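Local atomic coordinates of putative acetyltransferase (Streptococcus mutans, PDB entry 4E2A), a protein that probably transfers an acyl group, most likely acetyl from acetyl-coenzyme A, to an acceptor molecule, as expected of a GNAT-family member. Residues 40-45 against 95-100; 106-111 against 128-133. All blocks are in the same frame, centred on the assembly; numbering follows the deposited sequence.

Interaction 1: 40-45 against 95-100; sequences IRKVNQ and ETYFIL
Lys42 lies alongside Tyr97 and reaches down to Glu95. Its CB sits near the carbonyl oxygen of Thr96. Next, CG comes to 3.5 Å from CE1 of the Tyr97 ring, approaching it obliquely. The chain runs on extended, bringing CE near both Tyr97 OH and the Glu95 carboxylate. At the tip, Lys42 NZ makes a weak salt bridge of 3.4 Å to Glu95 OE2. The other carboxylate oxygen, Glu95 OE1, takes a 2.6 Å hydrogen bond from Tyr97 OH, which meets it from above the carboxylate plane; of the two, the phenol grips the acid more closely and the lysine is a looser second partner.

Next to Lys42 and Tyr97 along the strands, Arg41 and Phe98 form an antiparallel hydrogen-bonded pair, with Phe98 N to Arg41 O at 2.9 Å. Two residues further on, where the strand has given way to loop, Val43 N still bonds Thr96 O almost straight, at 169°. Val43 has CG1 anti to the backbone N (chi1 180°), which leaves CG2 to sit 3.8 Å from the centroid of the Phe98 ring, only 3° off its normal: a CH-pi contact over the middle of one face. Leu100 CD1 lies over one face of the Arg41 guanidinium, toward its rim, and Arg41 NH1 also forms a salt bridge with Glu47. On the Ile40 and Ile99 face, their CG1 atoms pack 3.7 Å apart, against helix 142-157, while Phe98 leans on helix 48-63. Two antiparallel strands with helices on both sides belong to the N-terminal half of the GNAT fold, where strand 38-42 is the outermost of the sheet within the chain.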
# COMPACT_ATOMS: atom_id res chain seq x y z
N ILE B 40 29.92 -3.18 10.65
CA ILE B 40 28.47 -3.18 10.64
C ILE B 40 28.01 -3.21 12.07
O ILE B 40 28.41 -4.08 12.83
CB ILE B 40 27.89 -4.43 9.92
CG1 ILE B 40 28.31 -4.45 8.45
CG2 ILE B 40 26.34 -4.46 10.02
CD1 ILE B 40 27.94 -5.73 7.71
N ARG B 41 27.16 -2.26 12.44
CA ARG B 41 26.68 -2.16 13.82
C ARG B 41 25.38 -1.36 13.87
O ARG B 41 25.04 -0.64 12.93
CB ARG B 41 27.74 -1.51 14.73
CG ARG B 41 28.10 -0.07 14.33
CD ARG B 41 28.74 0.73 15.48
NE ARG B 41 29.28 2.01 15.01
CZ ARG B 41 28.58 3.12 14.86
NH1 ARG B 41 27.28 3.14 15.13
NH2 ARG B 41 29.17 4.23 14.42
N LYS B 42 24.68 -1.46 15.00
CA LYS B 42 23.43 -0.74 15.18
C LYS B 42 23.70 0.76 15.16
O LYS B 42 24.77 1.21 15.55
CB LYS B 42 22.74 -1.15 16.49
CG LYS B 42 22.44 -2.64 16.54
CD LYS B 42 21.72 -3.04 17.82
CE LYS B 42 21.73 -4.56 17.98
NZ LYS B 42 21.19 -4.98 19.31
N VAL B 43 22.71 1.52 14.70
CA VAL B 43 22.73 2.97 14.77
C VAL B 43 22.69 3.39 16.23
O VAL B 43 21.87 2.90 17.01
CB VAL B 43 21.50 3.60 14.03
CG1 VAL B 43 21.55 5.12 14.14
CG2 VAL B 43 21.47 3.17 12.58
N ASN B 44 23.60 4.28 16.60
CA ASN B 44 23.62 4.82 17.94
C ASN B 44 22.46 5.79 18.17
O ASN B 44 21.98 6.43 17.22
CB ASN B 44 24.95 5.56 18.17
CG ASN B 44 25.98 4.71 18.88
OD1 ASN B 44 26.07 4.74 20.11
ND2 ASN B 44 26.77 3.95 18.13
N GLN B 45 22.01 5.90 19.41
CA GLN B 45 21.00 6.89 19.77
C GLN B 45 21.39 8.29 19.31
O GLN B 45 20.56 9.05 18.82
CB GLN B 45 20.72 6.89 21.29
CG GLN B 45 19.74 5.80 21.76
CD GLN B 45 18.28 6.08 21.37
OE1 GLN B 45 18.01 6.93 20.51
NE2 GLN B 45 17.36 5.39 22.01
N GLU B 95 15.42 -3.66 14.13
CA GLU B 95 16.74 -3.08 14.28
C GLU B 95 17.17 -2.33 13.04
O GLU B 95 16.84 -2.71 11.92
CB GLU B 95 17.77 -4.12 14.70
CG GLU B 95 17.61 -4.52 16.17
CD GLU B 95 18.33 -5.81 16.51
OE1 GLU B 95 18.80 -6.48 15.58
OE2 GLU B 95 18.41 -6.15 17.72
N THR B 96 17.87 -1.22 13.26
CA THR B 96 18.48 -0.51 12.15
C THR B 96 20.01 -0.50 12.29
O THR B 96 20.54 -0.15 13.36
CB THR B 96 17.95 0.93 12.03
OG1 THR B 96 16.53 0.91 11.88
CG2 THR B 96 18.56 1.65 10.83
N TYR B 97 20.69 -0.84 11.20
CA TYR B 97 22.16 -0.93 11.18
C TYR B 97 22.77 0.04 10.17
O TYR B 97 22.17 0.32 9.12
CB TYR B 97 22.61 -2.35 10.81
CG TYR B 97 22.21 -3.41 11.81
CD1 TYR B 97 23.05 -3.76 12.85
CD2 TYR B 97 20.98 -4.07 11.70
CE1 TYR B 97 22.70 -4.71 13.76
CE2 TYR B 97 20.60 -5.03 12.63
CZ TYR B 97 21.48 -5.34 13.65
OH TYR B 97 21.16 -6.29 14.59
N PHE B 98 23.97 0.53 10.49
CA PHE B 98 24.84 1.18 9.51
C PHE B 98 25.87 0.16 9.05
O PHE B 98 26.30 -0.71 9.83
CB PHE B 98 25.63 2.35 10.12
CG PHE B 98 24.85 3.64 10.30
CD1 PHE B 98 23.89 4.02 9.40
CD2 PHE B 98 25.11 4.46 11.38
CE1 PHE B 98 23.18 5.21 9.57
CE2 PHE B 98 24.40 5.65 11.57
CZ PHE B 98 23.43 6.02 10.65
N ILE B 99 26.27 0.26 7.79
CA ILE B 99 27.53 -0.32 7.39
C ILE B 99 28.47 0.85 7.16
O ILE B 99 28.12 1.83 6.50
CB ILE B 99 27.46 -1.24 6.16
CG1 ILE B 99 28.84 -1.84 5.86
CG2 ILE B 99 26.93 -0.50 4.94
CD1 ILE B 99 28.80 -3.03 4.91
N LEU B 100 29.65 0.74 7.71
CA LEU B 100 30.59 1.83 7.75
C LEU B 100 31.88 1.50 7.03
O LEU B 100 32.34 0.40 7.07
CB LEU B 100 30.89 2.22 9.18
CG LEU B 100 29.77 2.80 9.99
CD1 LEU B 100 29.30 1.94 11.10
CD2 LEU B 100 30.18 4.11 10.47

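Interaction 2: 106-111 against 128-133; sequences AGFLKV and IQRLYI
Phe108 and Tyr132 lie side by side across a hydrogen-bonded pair, their ring planes 19° apart but slid so far that the rings barely overlap. Phe108 CZ meets Tyr132 CD2 at 3.5 Å, while Arg130 CD comes up in plane at the edge of the Phe108 ring. Phe108 has CG wedged between its own backbone N and carbonyl carbon (chi1 75°), which brings the ring over toward strand 125-133; CE1 is the atom nearest Arg130 CD, and CE2 lies beside Tyr132 CB. On the opposite face, Leu109 CD1 meets Ile128 CG2 at 4.0 Å. Further along the Phe108 face, Lys110 stays extended to CE and bends only at its last torsion (chi4 -88°), which swings NZ to 2.7 Å from Gln129 OE1, in the carbonyl plane of the amide. A water accepts from both Lys110 NZ and Gln129 NE2, closing a small ring that fixes the amide's rotation. Gln129 NE2 also lies over one face of the Arg130 guanidinium, 3.3 Å above its plane.

Gln129 reaches this place through a classic beta bulge in the hairpin of strands 104-113 and 125-133: Gln129 and Arg130 both face Lys110, whose O takes a hydrogen bond from Gln129 N at 2.9 Å and a weak one from Arg130 N at 3.3 Å. GNAT enzymes commonly carry a bulge in the corresponding strand, next to the acetyl-CoA site, and this one is consistent with that.

In the next shell, Glu88 holds Arg130 NH1 by a salt bridge, helix 48-63 packs on Phe108 and Tyr132 through Thr58, and helix 142-157 covers Leu109 through Leu146 and Ala150.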
# COMPACT_ATOMS: atom_id res chain seq x y z
N ALA B 106 28.17 4.32 5.14
CA ALA B 106 28.07 4.06 3.69
C ALA B 106 26.70 3.52 3.26
O ALA B 106 26.36 3.52 2.08
CB ALA B 106 29.16 3.11 3.25
N GLY B 107 25.91 3.05 4.23
CA GLY B 107 24.60 2.51 3.92
C GLY B 107 23.89 2.05 5.18
O GLY B 107 24.43 2.15 6.29
N PHE B 108 22.67 1.55 5.01
CA PHE B 108 21.86 1.15 6.16
C PHE B 108 20.90 0.01 5.87
O PHE B 108 20.58 -0.29 4.71
CB PHE B 108 21.17 2.37 6.79
CG PHE B 108 20.00 2.87 6.01
CD1 PHE B 108 18.71 2.44 6.31
CD2 PHE B 108 20.18 3.76 4.95
CE1 PHE B 108 17.62 2.90 5.58
CE2 PHE B 108 19.09 4.22 4.20
CZ PHE B 108 17.81 3.79 4.52
N LEU B 109 20.43 -0.62 6.95
CA LEU B 109 19.70 -1.86 6.88
C LEU B 109 18.60 -1.81 7.94
O LEU B 109 18.89 -1.52 9.09
CB LEU B 109 20.64 -3.05 7.14
CG LEU B 109 19.93 -4.35 7.56
CD1 LEU B 109 19.11 -4.92 6.40
CD2 LEU B 109 20.91 -5.41 8.17
N LYS B 110 17.35 -2.05 7.56
CA LYS B 110 16.31 -2.18 8.60
C LYS B 110 15.67 -3.55 8.58
O LYS B 110 15.21 -4.02 7.53
CB LYS B 110 15.25 -1.06 8.53
CG LYS B 110 14.15 -1.14 9.60
CD LYS B 110 13.13 0.00 9.43
CE LYS B 110 12.18 0.08 10.65
NZ LYS B 110 10.96 -0.78 10.54
N VAL B 111 15.63 -4.20 9.75
CA VAL B 111 14.99 -5.51 9.87
C VAL B 111 13.85 -5.52 10.91
O VAL B 111 13.90 -4.77 11.87
CB VAL B 111 16.01 -6.64 10.16
CG1 VAL B 111 16.91 -6.85 8.92
CG2 VAL B 111 16.84 -6.31 11.37
N ILE B 128 13.28 -8.49 6.10
CA ILE B 128 14.29 -7.54 5.67
C ILE B 128 13.55 -6.44 4.90
O ILE B 128 13.03 -6.69 3.81
CB ILE B 128 15.39 -8.20 4.82
CG1 ILE B 128 16.03 -9.36 5.60
CG2 ILE B 128 16.46 -7.17 4.45
CD1 ILE B 128 16.80 -10.36 4.69
N GLN B 129 13.45 -5.26 5.52
CA GLN B 129 12.57 -4.19 5.02
C GLN B 129 13.29 -3.17 4.14
O GLN B 129 12.79 -2.81 3.07
CB GLN B 129 11.88 -3.46 6.19
CG GLN B 129 10.85 -2.39 5.74
CD GLN B 129 10.52 -1.35 6.83
OE1 GLN B 129 10.70 -1.60 8.02
NE2 GLN B 129 10.03 -0.19 6.40
N ARG B 130 14.45 -2.70 4.60
CA ARG B 130 15.21 -1.67 3.91
C ARG B 130 16.69 -2.01 3.77
O ARG B 130 17.34 -2.42 4.74
CB ARG B 130 15.13 -0.32 4.66
CG ARG B 130 13.82 0.42 4.56
CD ARG B 130 13.86 1.73 5.38
NE ARG B 130 12.52 2.29 5.43
CZ ARG B 130 12.03 2.99 6.44
NH1 ARG B 130 12.77 3.24 7.52
NH2 ARG B 130 10.78 3.45 6.36
N LEU B 131 17.25 -1.79 2.59
CA LEU B 131 18.70 -1.89 2.42
C LEU B 131 19.16 -0.96 1.30
O LEU B 131 18.83 -1.18 0.13
CB LEU B 131 19.12 -3.36 2.15
CG LEU B 131 20.61 -3.76 2.36
CD1 LEU B 131 20.87 -5.27 2.26
CD2 LEU B 131 21.51 -3.03 1.37
N TYR B 132 19.90 0.10 1.67
CA TYR B 132 20.42 1.09 0.76
C TYR B 132 21.92 1.28 0.92
O TYR B 132 22.44 1.30 2.04
CB TYR B 132 19.76 2.46 1.01
CG TYR B 132 18.30 2.57 0.60
CD1 TYR B 132 17.94 3.03 -0.66
CD2 TYR B 132 17.29 2.22 1.49
CE1 TYR B 132 16.61 3.14 -1.02
CE2 TYR B 132 15.97 2.33 1.14
CZ TYR B 132 15.64 2.79 -0.11
OH TYR B 132 14.31 2.90 -0.45
N ILE B 133 22.62 1.45 -0.19
CA ILE B 133 24.04 1.82 -0.16
C ILE B 133 24.17 3.14 -0.90
O ILE B 133 23.67 3.28 -2.02
CB ILE B 133 24.94 0.75 -0.86
CG1 ILE B 133 24.78 -0.64 -0.22
CG2 ILE B 133 26.42 1.21 -0.88
CD1 ILE B 133 25.29 -0.76 1.23
O HOH W 1 9.63 1.28 8.76

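Both segments of interaction 1 precede those of interaction 2 in the sequence, yet their centres are only about 10 Å apart, because strands 94-101 and 104-113 follow each other and are neighbours in the sheet. Backbone pairing carries one contact into the next: Ile99 O lies 2.8 Å from Ala106 N, and Tyr97 N lies 2.9 Å from Leu109 O, both probable hydrogen bonds. Strands 38-42, 94-101, 104-113 and 125-133 thus form one continuous antiparallel run, from the sheet edge at 38-42 to the centre of the chain at 128-133. Helices 48-63 and 142-157 touch both contacts, so the two share the layers that sandwich this half of the GNAT sheet.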